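Long-range contacts in ABC transporter permease (Klebsiella pneumoniae, PDB 5NUP), which probably helps keep the outer membrane asymmetric by removing misplaced phospholipids from its outer leaflet, as a lipoprotein of the MlaA family: residues F[19-24]-F[130-135]; F[65-70]-F[150-155]; F[85-90]-F[101-106]; F[39-44]-F[177-182]. All blocks are in the same frame, centred on the assembly; numbering follows the deposited sequence.

Interaction 1 (F[19-24]-F[130-135])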
loop_
_atom_site.group_PDB
_atom_site.type_symbol
_atom_site.label_atom_id
_atom_site.label_comp_id
_atom_site.label_asym_id
_atom_site.label_seq_id
_atom_site.Cartn_x
_atom_site.Cartn_y
_atom_site.Cartn_z
ATOM N N GLY F 19 26.960 64.158 35.999
ATOM C CA GLY F 19 28.260 64.134 36.647
ATOM C C GLY F 19 28.666 62.730 37.045
ATOM O O GLY F 19 29.758 62.266 36.706
ATOM N N PHE F 20 27.778 62.026 37.759
ATOM C CA PHE F 20 27.992 60.612 38.058
ATOM C C PHE F 20 28.218 59.804 36.785
ATOM O O PHE F 20 29.099 58.931 36.746
ATOM C CB PHE F 20 26.814 60.078 38.890
ATOM C CG PHE F 20 26.832 58.583 39.137
ATOM C CD1 PHE F 20 27.126 58.086 40.399
ATOM C CD2 PHE F 20 26.599 57.674 38.098
ATOM C CE1 PHE F 20 27.168 56.718 40.631
ATOM C CE2 PHE F 20 26.627 56.306 38.318
ATOM C CZ PHE F 20 26.912 55.820 39.583
ATOM N N ASN F 21 27.406 60.052 35.750
ATOM C CA ASN F 21 27.427 59.205 34.558
ATOM C C ASN F 21 28.753 59.294 33.817
ATOM O O ASN F 21 29.340 58.264 33.464
ATOM C CB ASN F 21 26.273 59.568 33.634
ATOM C CG ASN F 21 24.949 59.304 34.269
ATOM O OD1 ASN F 21 24.858 58.495 35.194
ATOM N ND2 ASN F 21 23.905 59.961 33.778
ATOM N N ARG F 22 29.254 60.511 33.570
ATOM C CA ARG F 22 30.503 60.621 32.820
ATOM C C ARG F 22 31.664 60.002 33.569
ATOM O O ARG F 22 32.651 59.589 32.943
ATOM C CB ARG F 22 30.845 62.056 32.479
ATOM C CG ARG F 22 30.268 62.516 31.185
ATOM C CD ARG F 22 30.525 63.983 31.047
ATOM N NE ARG F 22 30.640 64.397 29.656
ATOM C CZ ARG F 22 29.806 65.235 29.056
ATOM N NH1 ARG F 22 29.997 65.563 27.789
ATOM N NH2 ARG F 22 28.781 65.746 29.722
ATOM N N THR F 23 31.555 59.914 34.895
ATOM C CA THR F 23 32.589 59.249 35.673
ATOM C C THR F 23 32.583 57.747 35.412
ATOM O O THR F 23 33.644 57.156 35.180
ATOM C CB THR F 23 32.383 59.546 37.164
ATOM O OG1 THR F 23 32.922 60.835 37.484
ATOM C CG2 THR F 23 33.025 58.472 38.049
ATOM N N MET F 24 31.396 57.115 35.398
ATOM C CA MET F 24 31.353 55.690 35.071
ATOM C C MET F 24 31.688 55.429 33.608
ATOM O O MET F 24 32.301 54.405 33.297
ATOM C CB MET F 24 29.998 55.057 35.386
ATOM C CG MET F 24 29.514 55.201 36.806
ATOM S SD MET F 24 30.767 55.329 38.079
ATOM C CE MET F 24 31.769 53.874 37.883
ATOM N N GLY F 130 12.956 58.383 32.954
ATOM C CA GLY F 130 13.474 58.705 34.253
ATOM C C GLY F 130 14.770 59.432 33.994
ATOM O O GLY F 130 14.913 60.119 32.978
ATOM N N PRO F 131 15.744 59.278 34.867
ATOM C CA PRO F 131 17.060 59.877 34.610
ATOM C C PRO F 131 17.778 59.279 33.405
ATOM O O PRO F 131 17.310 59.332 32.266
ATOM C CB PRO F 131 17.827 59.587 35.908
ATOM C CG PRO F 131 16.759 59.326 36.934
ATOM C CD PRO F 131 15.679 58.629 36.184
ATOM N N TYR F 132 18.953 58.742 33.678
ATOM C CA TYR F 132 19.771 57.969 32.763
ATOM C C TYR F 132 20.962 57.543 33.608
ATOM O O TYR F 132 21.990 58.229 33.631
ATOM C CB TYR F 132 20.216 58.769 31.524
ATOM C CG TYR F 132 21.353 58.110 30.745
ATOM C CD1 TYR F 132 22.213 58.851 29.939
ATOM C CD2 TYR F 132 21.568 56.737 30.820
ATOM C CE1 TYR F 132 23.267 58.229 29.238
ATOM C CE2 TYR F 132 22.607 56.120 30.137
ATOM C CZ TYR F 132 23.448 56.857 29.345
ATOM O OH TYR F 132 24.453 56.193 28.674
ATOM N N VAL F 133 20.862 56.408 34.272
ATOM C CA VAL F 133 21.986 55.963 35.075
ATOM C C VAL F 133 23.020 55.423 34.100
ATOM O O VAL F 133 22.696 55.011 32.988
ATOM C CB VAL F 133 21.536 54.913 36.119
ATOM C CG1 VAL F 133 22.635 54.598 37.103
ATOM C CG2 VAL F 133 20.288 55.379 36.869
ATOM N N GLN F 134 24.285 55.491 34.471
ATOM C CA GLN F 134 25.312 54.787 33.725
ATOM C C GLN F 134 26.019 53.846 34.681
ATOM O O GLN F 134 26.555 54.283 35.703
ATOM C CB GLN F 134 26.312 55.742 33.089
ATOM C CG GLN F 134 27.521 55.005 32.627
ATOM C CD GLN F 134 27.500 54.924 31.144
ATOM O OE1 GLN F 134 26.685 55.595 30.516
ATOM N NE2 GLN F 134 28.304 54.040 30.571
ATOM N N LEU F 135 26.022 52.629 34.365
ATOM C CA LEU F 135 26.615 51.847 35.425
ATOM C C LEU F 135 28.019 51.396 35.040
ATOM O O LEU F 135 28.332 51.238 33.851
ATOM C CB LEU F 135 25.774 50.604 35.738
ATOM C CG LEU F 135 24.430 50.628 36.464
ATOM C CD1 LEU F 135 24.624 51.005 37.921
ATOM C CD2 LEU F 135 23.478 51.550 35.797
#

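Interaction 2 (F[65-70]-F[150-155])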
loop_
_atom_site.group_PDB
_atom_site.type_symbol
_atom_site.label_atom_id
_atom_site.label_comp_id
_atom_site.label_asym_id
_atom_site.label_seq_id
_atom_site.Cartn_x
_atom_site.Cartn_y
_atom_site.Cartn_z
ATOM N N GLU F 65 11.623 35.469 22.667
ATOM C CA GLU F 65 10.511 35.617 21.723
ATOM C C GLU F 65 9.136 35.332 22.326
ATOM O O GLU F 65 8.162 35.951 21.885
ATOM C CB GLU F 65 10.716 34.764 20.466
ATOM C CG GLU F 65 12.059 34.960 19.816
ATOM C CD GLU F 65 11.975 35.977 18.693
ATOM O OE1 GLU F 65 10.864 36.503 18.497
ATOM O OE2 GLU F 65 12.995 36.275 18.027
ATOM N N PRO F 66 8.993 34.461 23.335
ATOM C CA PRO F 66 7.710 34.427 24.061
ATOM C C PRO F 66 7.365 35.751 24.713
ATOM O O PRO F 66 6.186 36.146 24.750
ATOM C CB PRO F 66 7.919 33.337 25.116
ATOM C CG PRO F 66 8.976 32.463 24.563
ATOM C CD PRO F 66 9.831 33.285 23.640
ATOM N N ALA F 67 8.376 36.463 25.218
ATOM C CA ALA F 67 8.108 37.750 25.844
ATOM C C ALA F 67 7.780 38.817 24.806
ATOM O O ALA F 67 6.877 39.629 25.017
ATOM C CB ALA F 67 9.300 38.170 26.699
ATOM N N VAL F 68 8.475 38.810 23.666
ATOM C CA VAL F 68 8.165 39.759 22.598
ATOM C C VAL F 68 6.712 39.625 22.151
ATOM O O VAL F 68 6.072 40.617 21.787
ATOM C CB VAL F 68 9.154 39.596 21.433
ATOM C CG1 VAL F 68 8.863 40.598 20.345
ATOM C CG2 VAL F 68 10.541 39.809 21.943
ATOM N N MET F 69 6.187 38.398 22.094
ATOM C CA MET F 69 4.781 38.271 21.740
ATOM C C MET F 69 3.906 38.829 22.848
ATOM O O MET F 69 3.028 39.661 22.592
ATOM C CB MET F 69 4.383 36.831 21.426
ATOM C CG MET F 69 3.621 36.111 22.527
ATOM S SD MET F 69 3.059 34.501 22.022
ATOM C CE MET F 69 2.386 33.949 23.580
ATOM N N VAL F 70 4.152 38.409 24.095
ATOM C CA VAL F 70 3.246 38.777 25.181
ATOM C C VAL F 70 3.092 40.286 25.269
ATOM O O VAL F 70 2.011 40.794 25.582
ATOM C CB VAL F 70 3.756 38.184 26.510
ATOM C CG1 VAL F 70 3.271 38.990 27.712
ATOM C CG2 VAL F 70 3.342 36.735 26.633
ATOM N N MET F 150 12.788 43.969 32.872
ATOM C CA MET F 150 12.862 42.871 33.826
ATOM C C MET F 150 11.495 42.300 34.180
ATOM O O MET F 150 11.432 41.165 34.668
ATOM C CB MET F 150 13.578 43.286 35.100
ATOM C CG MET F 150 14.966 43.804 34.910
ATOM S SD MET F 150 15.644 44.217 36.531
ATOM C CE MET F 150 14.608 43.204 37.603
ATOM N N ALA F 151 10.398 43.035 33.962
ATOM C CA ALA F 151 9.089 42.435 34.224
ATOM C C ALA F 151 8.862 41.179 33.388
ATOM O O ALA F 151 8.128 40.283 33.819
ATOM C CB ALA F 151 7.957 43.455 33.984
ATOM N N ASP F 152 9.553 41.040 32.260
ATOM C CA ASP F 152 9.355 39.870 31.419
ATOM C C ASP F 152 10.065 38.657 31.956
ATOM O O ASP F 152 9.946 37.577 31.367
ATOM C CB ASP F 152 9.838 40.129 29.976
ATOM C CG ASP F 152 9.138 41.311 29.353
ATOM O OD1 ASP F 152 9.819 42.261 28.896
ATOM O OD2 ASP F 152 7.895 41.299 29.429
ATOM N N GLY F 153 10.741 38.792 33.095
ATOM C CA GLY F 153 11.238 37.645 33.822
ATOM C C GLY F 153 10.276 37.169 34.896
ATOM O O GLY F 153 10.631 36.365 35.768
ATOM N N LEU F 154 9.031 37.633 34.824
ATOM C CA LEU F 154 7.990 37.119 35.706
ATOM C C LEU F 154 7.124 36.051 35.039
ATOM O O LEU F 154 6.518 35.244 35.748
ATOM C CB LEU F 154 7.131 38.268 36.263
ATOM C CG LEU F 154 7.789 39.168 37.335
ATOM C CD1 LEU F 154 8.824 40.097 36.782
ATOM C CD2 LEU F 154 6.769 39.984 38.090
ATOM N N TYR F 155 7.056 36.011 33.715
ATOM C CA TYR F 155 6.323 34.958 33.032
ATOM C C TYR F 155 7.247 34.170 32.096
ATOM O O TYR F 155 8.275 34.689 31.639
ATOM C CB TYR F 155 5.167 35.557 32.222
ATOM C CG TYR F 155 5.593 36.597 31.204
ATOM C CD1 TYR F 155 5.823 37.920 31.579
ATOM C CD2 TYR F 155 5.744 36.249 29.853
ATOM C CE1 TYR F 155 6.195 38.866 30.657
ATOM C CE2 TYR F 155 6.117 37.189 28.920
ATOM C CZ TYR F 155 6.344 38.504 29.330
ATOM O OH TYR F 155 6.723 39.468 28.422
#

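Interaction 3 (F[85-90]-F[101-106])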
loop_
_atom_site.group_PDB
_atom_site.type_symbol
_atom_site.label_atom_id
_atom_site.label_comp_id
_atom_site.label_asym_id
_atom_site.label_seq_id
_atom_site.Cartn_x
_atom_site.Cartn_y
_atom_site.Cartn_z
ATOM N N PHE F 85 5.432 34.518 18.010
ATOM C CA PHE F 85 5.032 33.165 18.377
ATOM C C PHE F 85 5.558 32.153 17.360
ATOM O O PHE F 85 6.088 31.096 17.733
ATOM C CB PHE F 85 3.514 33.040 18.506
ATOM C CG PHE F 85 3.054 31.613 18.671
ATOM C CD1 PHE F 85 2.762 30.828 17.560
ATOM C CD2 PHE F 85 2.956 31.043 19.933
ATOM C CE1 PHE F 85 2.385 29.526 17.709
ATOM C CE2 PHE F 85 2.561 29.719 20.083
ATOM C CZ PHE F 85 2.282 28.970 18.978
ATOM N N THR F 86 5.377 32.444 16.064
ATOM C CA THR F 86 5.821 31.510 15.036
ATOM C C THR F 86 7.321 31.318 15.127
ATOM O O THR F 86 7.828 30.200 14.980
ATOM C CB THR F 86 5.444 32.018 13.638
ATOM O OG1 THR F 86 4.035 32.308 13.582
ATOM C CG2 THR F 86 5.792 30.981 12.577
ATOM N N ARG F 87 8.045 32.400 15.411
ATOM C CA ARG F 87 9.485 32.289 15.587
ATOM C C ARG F 87 9.810 31.364 16.750
ATOM O O ARG F 87 10.587 30.421 16.603
ATOM C CB ARG F 87 10.101 33.679 15.798
ATOM C CG ARG F 87 10.427 34.408 14.509
ATOM C CD ARG F 87 11.434 35.495 14.744
ATOM N NE ARG F 87 12.590 34.923 15.419
ATOM C CZ ARG F 87 13.657 34.431 14.809
ATOM N NH1 ARG F 87 13.739 34.417 13.485
ATOM N NH2 ARG F 87 14.626 33.923 15.539
ATOM N N PHE F 88 9.170 31.570 17.899
ATOM C CA PHE F 88 9.494 30.732 19.043
ATOM C C PHE F 88 9.170 29.269 18.768
ATOM O O PHE F 88 9.952 28.375 19.111
ATOM C CB PHE F 88 8.776 31.222 20.301
ATOM C CG PHE F 88 9.027 30.359 21.481
ATOM C CD1 PHE F 88 10.297 30.259 22.014
ATOM C CD2 PHE F 88 8.009 29.603 22.022
ATOM C CE1 PHE F 88 10.540 29.415 23.091
ATOM C CE2 PHE F 88 8.235 28.769 23.088
ATOM C CZ PHE F 88 9.503 28.679 23.631
ATOM N N PHE F 89 8.053 29.004 18.085
ATOM C CA PHE F 89 7.563 27.634 17.965
ATOM C C PHE F 89 8.370 26.855 16.930
ATOM O O PHE F 89 8.919 25.787 17.231
ATOM C CB PHE F 89 6.075 27.682 17.639
ATOM C CG PHE F 89 5.535 26.456 16.980
ATOM C CD1 PHE F 89 5.594 25.213 17.610
ATOM C CD2 PHE F 89 4.878 26.558 15.759
ATOM C CE1 PHE F 89 5.057 24.100 17.007
ATOM C CE2 PHE F 89 4.329 25.451 15.160
ATOM C CZ PHE F 89 4.421 24.220 15.781
ATOM N N LEU F 90 8.531 27.418 15.733
ATOM C CA LEU F 90 9.383 26.778 14.742
ATOM C C LEU F 90 10.803 26.582 15.255
ATOM O O LEU F 90 11.354 25.480 15.139
ATOM C CB LEU F 90 9.389 27.611 13.462
ATOM C CG LEU F 90 8.020 27.861 12.831
ATOM C CD1 LEU F 90 8.200 28.506 11.459
ATOM C CD2 LEU F 90 7.253 26.541 12.712
ATOM N N ASP F 101 17.856 28.902 13.131
ATOM C CA ASP F 101 16.797 29.879 12.860
ATOM C C ASP F 101 15.916 29.312 11.749
ATOM O O ASP F 101 15.929 29.757 10.600
ATOM C CB ASP F 101 17.378 31.247 12.492
ATOM C CG ASP F 101 16.306 32.359 12.415
ATOM O OD1 ASP F 101 15.148 32.120 12.826
ATOM O OD2 ASP F 101 16.618 33.482 11.949
ATOM N N VAL F 102 15.068 28.360 12.138
ATOM C CA VAL F 102 14.194 27.713 11.171
ATOM C C VAL F 102 13.164 28.704 10.645
ATOM O O VAL F 102 12.954 28.815 9.431
ATOM C CB VAL F 102 13.527 26.471 11.797
ATOM C CG1 VAL F 102 12.517 25.846 10.824
ATOM C CG2 VAL F 102 14.577 25.452 12.241
ATOM N N ALA F 103 12.484 29.414 11.549
ATOM C CA ALA F 103 11.522 30.424 11.123
ATOM C C ALA F 103 12.156 31.420 10.163
ATOM O O ALA F 103 11.505 31.880 9.219
ATOM C CB ALA F 103 10.924 31.152 12.334
ATOM N N GLY F 104 13.427 31.774 10.393
ATOM C CA GLY F 104 14.063 32.791 9.564
ATOM C C GLY F 104 14.265 32.375 8.118
ATOM O O GLY F 104 13.962 33.142 7.197
ATOM N N MET F 105 14.725 31.145 7.888
ATOM C CA MET F 105 14.857 30.675 6.512
ATOM C C MET F 105 13.530 30.257 5.903
ATOM O O MET F 105 13.436 30.172 4.674
ATOM C CB MET F 105 15.872 29.535 6.401
ATOM C CG MET F 105 16.100 28.712 7.642
ATOM S SD MET F 105 17.573 27.675 7.430
ATOM C CE MET F 105 17.671 26.874 9.017
ATOM N N ALA F 106 12.516 29.990 6.733
ATOM C CA ALA F 106 11.229 29.508 6.239
ATOM C C ALA F 106 10.440 30.602 5.530
ATOM O O ALA F 106 9.659 30.306 4.618
ATOM C CB ALA F 106 10.405 28.939 7.393
#

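Interaction 4 (F[39-44]-F[177-182])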
loop_
_atom_site.group_PDB
_atom_site.type_symbol
_atom_site.label_atom_id
_atom_site.label_comp_id
_atom_site.label_asym_id
_atom_site.label_seq_id
_atom_site.Cartn_x
_atom_site.Cartn_y
_atom_site.Cartn_z
ATOM N N PRO F 39 39.731 42.675 24.586
ATOM C CA PRO F 39 40.478 41.412 24.471
ATOM C C PRO F 39 39.570 40.189 24.480
ATOM O O PRO F 39 39.798 39.245 23.713
ATOM C CB PRO F 39 41.418 41.435 25.688
ATOM C CG PRO F 39 41.426 42.839 26.184
ATOM C CD PRO F 39 40.438 43.662 25.423
ATOM N N VAL F 40 38.532 40.182 25.324
ATOM C CA VAL F 40 37.610 39.049 25.342
ATOM C C VAL F 40 36.805 38.978 24.047
ATOM O O VAL F 40 36.483 37.884 23.571
ATOM C CB VAL F 40 36.692 39.117 26.575
ATOM C CG1 VAL F 40 35.681 38.025 26.518
ATOM C CG2 VAL F 40 37.478 38.938 27.825
ATOM N N ALA F 41 36.527 40.113 23.413
ATOM C CA ALA F 41 35.763 40.051 22.173
ATOM C C ALA F 41 36.628 39.718 20.969
ATOM O O ALA F 41 36.108 39.169 19.991
ATOM C CB ALA F 41 35.038 41.369 21.913
ATOM N N VAL F 42 37.932 40.026 21.001
ATOM C CA VAL F 42 38.765 39.586 19.884
ATOM C C VAL F 42 39.089 38.108 20.016
ATOM O O VAL F 42 39.107 37.388 19.009
ATOM C CB VAL F 42 40.053 40.415 19.741
ATOM C CG1 VAL F 42 39.730 41.864 19.543
ATOM C CG2 VAL F 42 40.971 40.212 20.922
ATOM N N ALA F 43 39.273 37.615 21.244
ATOM C CA ALA F 43 39.427 36.178 21.429
ATOM C C ALA F 43 38.176 35.446 20.949
ATOM O O ALA F 43 38.270 34.381 20.331
ATOM C CB ALA F 43 39.726 35.866 22.895
ATOM N N TRP F 44 36.995 36.016 21.219
ATOM C CA TRP F 44 35.743 35.473 20.702
ATOM C C TRP F 44 35.770 35.425 19.181
ATOM O O TRP F 44 35.438 34.402 18.565
ATOM C CB TRP F 44 34.580 36.339 21.203
ATOM C CG TRP F 44 33.177 35.809 20.997
ATOM C CD1 TRP F 44 32.305 36.158 20.005
ATOM C CD2 TRP F 44 32.480 34.872 21.834
ATOM N NE1 TRP F 44 31.118 35.483 20.164
ATOM C CE2 TRP F 44 31.203 34.689 21.280
ATOM C CE3 TRP F 44 32.821 34.163 22.990
ATOM C CZ2 TRP F 44 30.269 33.830 21.842
ATOM C CZ3 TRP F 44 31.897 33.310 23.543
ATOM C CH2 TRP F 44 30.638 33.149 22.971
ATOM N N THR F 177 27.885 41.110 20.975
ATOM C CA THR F 177 27.670 42.497 20.562
ATOM C C THR F 177 28.981 43.278 20.503
ATOM O O THR F 177 29.198 44.070 19.576
ATOM C CB THR F 177 26.686 43.182 21.515
ATOM O OG1 THR F 177 25.464 42.431 21.572
ATOM C CG2 THR F 177 26.412 44.619 21.060
ATOM N N ARG F 178 29.855 43.098 21.499
ATOM C CA ARG F 178 31.167 43.730 21.421
ATOM C C ARG F 178 31.978 43.126 20.282
ATOM O O ARG F 178 32.669 43.846 19.550
ATOM C CB ARG F 178 31.911 43.626 22.758
ATOM C CG ARG F 178 33.281 44.325 22.755
ATOM C CD ARG F 178 33.076 45.803 22.496
ATOM N NE ARG F 178 34.275 46.628 22.605
ATOM C CZ ARG F 178 34.907 47.161 21.565
ATOM N NH1 ARG F 178 34.453 46.942 20.337
ATOM N NH2 ARG F 178 35.990 47.908 21.752
ATOM N N ALA F 179 31.923 41.800 20.132
ATOM C CA ALA F 179 32.661 41.161 19.048
ATOM C C ALA F 179 32.234 41.721 17.697
ATOM O O ALA F 179 33.070 41.942 16.816
ATOM C CB ALA F 179 32.471 39.643 19.089
ATOM N N GLN F 180 30.936 41.969 17.506
ATOM C CA GLN F 180 30.528 42.543 16.228
ATOM C C GLN F 180 30.936 44.005 16.129
ATOM O O GLN F 180 31.388 44.452 15.069
ATOM C CB GLN F 180 29.039 42.352 15.996
ATOM C CG GLN F 180 28.590 40.971 16.355
ATOM C CD GLN F 180 27.476 40.490 15.475
ATOM O OE1 GLN F 180 27.411 39.309 15.168
ATOM N NE2 GLN F 180 26.635 41.410 15.002
ATOM N N LEU F 181 30.827 44.759 17.226
ATOM C CA LEU F 181 31.312 46.141 17.194
ATOM C C LEU F 181 32.830 46.235 17.090
ATOM O O LEU F 181 33.347 47.355 17.074
ATOM C CB LEU F 181 30.863 46.927 18.434
ATOM C CG LEU F 181 29.393 47.224 18.703
ATOM C CD1 LEU F 181 29.226 47.637 20.150
ATOM C CD2 LEU F 181 28.948 48.341 17.780
ATOM N N LEU F 182 33.555 45.112 17.042
ATOM C CA LEU F 182 35.013 45.169 17.022
ATOM C C LEU F 182 35.542 45.967 15.842
ATOM O O LEU F 182 36.669 46.470 15.897
ATOM C CB LEU F 182 35.611 43.767 16.994
ATOM C CG LEU F 182 36.036 43.232 18.354
ATOM C CD1 LEU F 182 36.403 41.768 18.226
ATOM C CD2 LEU F 182 37.197 44.082 18.912
#

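Interaction 1 (F[19-24]-F[130-135])
Helix 19-24 and strand 133-135 run roughly side by side in the same direction, their axes 24° apart and 7.3 Å at closest approach, and this brings the backbone of Asn21 nearest that of Gln134. Asn21 carries the polar part of the contact. Its CG lies anti to the carbonyl carbon (chi1 -64°), which turns the amide from the helix surface to the strand backbone. There OD1 accepts a weak hydrogen bond from Gln134 N at 3.1 Å, while ND2 gives another weak one, strongly bent at 119°, to Tyr132 O. An asparagine suits this place because one short side chain offers both an acceptor and a donor to peptide groups two residues apart. ND2 also reaches Tyr195 OH weakly, on helix 194-209.

The remaining contacts gather round Gln134. Its CG packs on Met24 CB at 3.7 Å, and its CB lies 3.9 Å from Asn21 CB. The carbonyl oxygen of Gln134 meets Phe20 at the ring edge, in the ring plane, 3.3 Å from CE2, where the slightly positive C-H rim faces an acceptor. Met24 CG lies against the same oxygen. Beyond the helix, Tyr132 OH is hydrogen-bonded to Ser140 OG of the partner strand, and the side chains of Tyr132 and Gln134 rest on Met198 of helix 194-209. Segment 130-135 is thus read largely through its backbone: the Asn21 side chain takes up one peptide N-H and one peptide C=O, both through weak bonds, and aliphatic and aromatic C-H groups fill in around them.

Interaction 2 (F[65-70]-F[150-155])
The start of helix 65-74 faces the 3-10 segment 150-152 and the loop that follows it, with Ala67 CA nearest Asp152 CA at 6.1 Å. No hydrogen bond joins the two segments; the meeting is made by side chains. Tyr155 provides most of it. Its CG sits between the backbone N and the carbonyl carbon (chi1 57°), and from there the ring projects to the helix and meets Val70 from the opposite direction. Val70 CG1 lies 3.5 Å from Tyr155 CZ, and Val70 CG2 comes 3.6 Å from Tyr155 CE2, so both methyls of the branched valine touch the ring, CG1 obliquely. Ala67 CB is 3.4 Å from Tyr155 OH and 3.9 Å from Asp152 CB; a methyl this small lets both side chains close on the helix.

Asp152, though buried, is well supplied with partners: OD1 pairs with Arg117 NE and takes Phe118 N, and OD2 receives Asn71 ND2 from the same helix 65-74. The phenol oxygen of Tyr155 also lies beside OD2, at a distance whose shortness is doubtful. A polar cluster therefore borders an apolar seam, and its carboxylate, offset by an arginine and peptide or amide N-H groups, is probably stable as an anion.

Interaction 3 (F[85-90]-F[101-106])
Arg87 and Asp101 form the salt bridge that joins helix 78-93 to the start of helix 102-106. Both bonds leave NH1 and both are weak: the one to OD1 is short (2.8 Å) but bent at 130°, whereas the one to OD2 is long (3.4 Å) but nearly straight. OD2 lies at the edge of the guanidinium, in its plane, yet the two flat groups are twisted 65° apart, so they do not pair as a flat, two-pronged bridge. An arginine fits here because its donors serve several partners: NH1 also binds Leu110 O, and NE forms a salt bridge with Glu65 OE2.

Asp101 does two jobs. As N-cap residue it uses OD1 to accept from Gly104 N at 3.0 Å, a weak capping bond to an amide of the first turn, and the same oxygen faces Arg87. The glycine has no side chain to collide with that carboxylate. Thr86 OG1 is satisfied within its own helix, by Met82 O.

Beside the charges the surface is apolar. Ala103 CB packs 3.7 Å from Arg87 CA, a close meeting that a small alanine suits, and Leu90 CD1 lies 3.9 Å from the same methyl. The N-to-C directions of helices 85-90 and 102-106 are 117° apart, with Glu65 linking Arg87 on to helix 65-74 and Asn58 of helix 50-62 touching Asp101. Side chains of another protein of the assembly pack on Phe85, Thr86 and Leu90 of the longer helix, and those of a further chain, also of another protein, on Val102, Met105 and Ala106 of the shorter.

Interaction 4 (F[39-44]-F[177-182])
Arg178 is the first residue of segment 177-182 to meet helix 38-47, and it does so with the aliphatic part of its chain: CG lies 3.5 Å from Ala41 CB. The bend at chi2 (62°) then leads the guanidinium aside, to a salt bridge between NE and Asp33 OD1, so one residue combines an apolar stem with a charged end. Ala179 follows at the closest approach of the backbones, its CA 4.5 Å from that of Ala41. Two alanines face each other here, CB to CB at 4.2 Å, and short side chains suit so close a meeting. The methyl of Ala179 also rests on Trp44, 3.6 Å from CD1, while the indole NE1 hydrogen-bonds to Glu176 OE2, about one turn before Ala179.

Leu182, the last residue of the segment, closes the contact. Its CD1 lies over the backbone carbonyl of Ala41, and its CD2 meets Val42 CG1 at 3.4 Å, the two side chains crossing at about a right angle. The end of helix 163-180 is thereby seated against helix 38-47, with Trp44 reaching along it to Val172 and Ile175. Helix 50-62 adjoins both partners through Arg53, which touches Trp44 and Ala179.

Overall arrangement
From the N terminus, helix 18-35 opens interaction 1, which closes only at strand 133-135. Helix 38-47 follows and opens interaction 4, whose loop, the longest, ends at helix 163-180. Interaction 2 runs from helix 65-74 to the loop before helix 163-180 and lies wholly within interaction 4; interaction 1 crosses both. Interaction 3, between helix 78-93 and helix 102-106, is local and falls inside all three. Spatially, interactions 2 and 3 touch, through Glu65 with Arg87 and Pro66 with Phe88, whereas interactions 1 and 3 lie on opposite sides of the chain's centre, about 38 Å apart between centres. Interactions 1, 2 and 4 bring later parts of the chain back onto early helices.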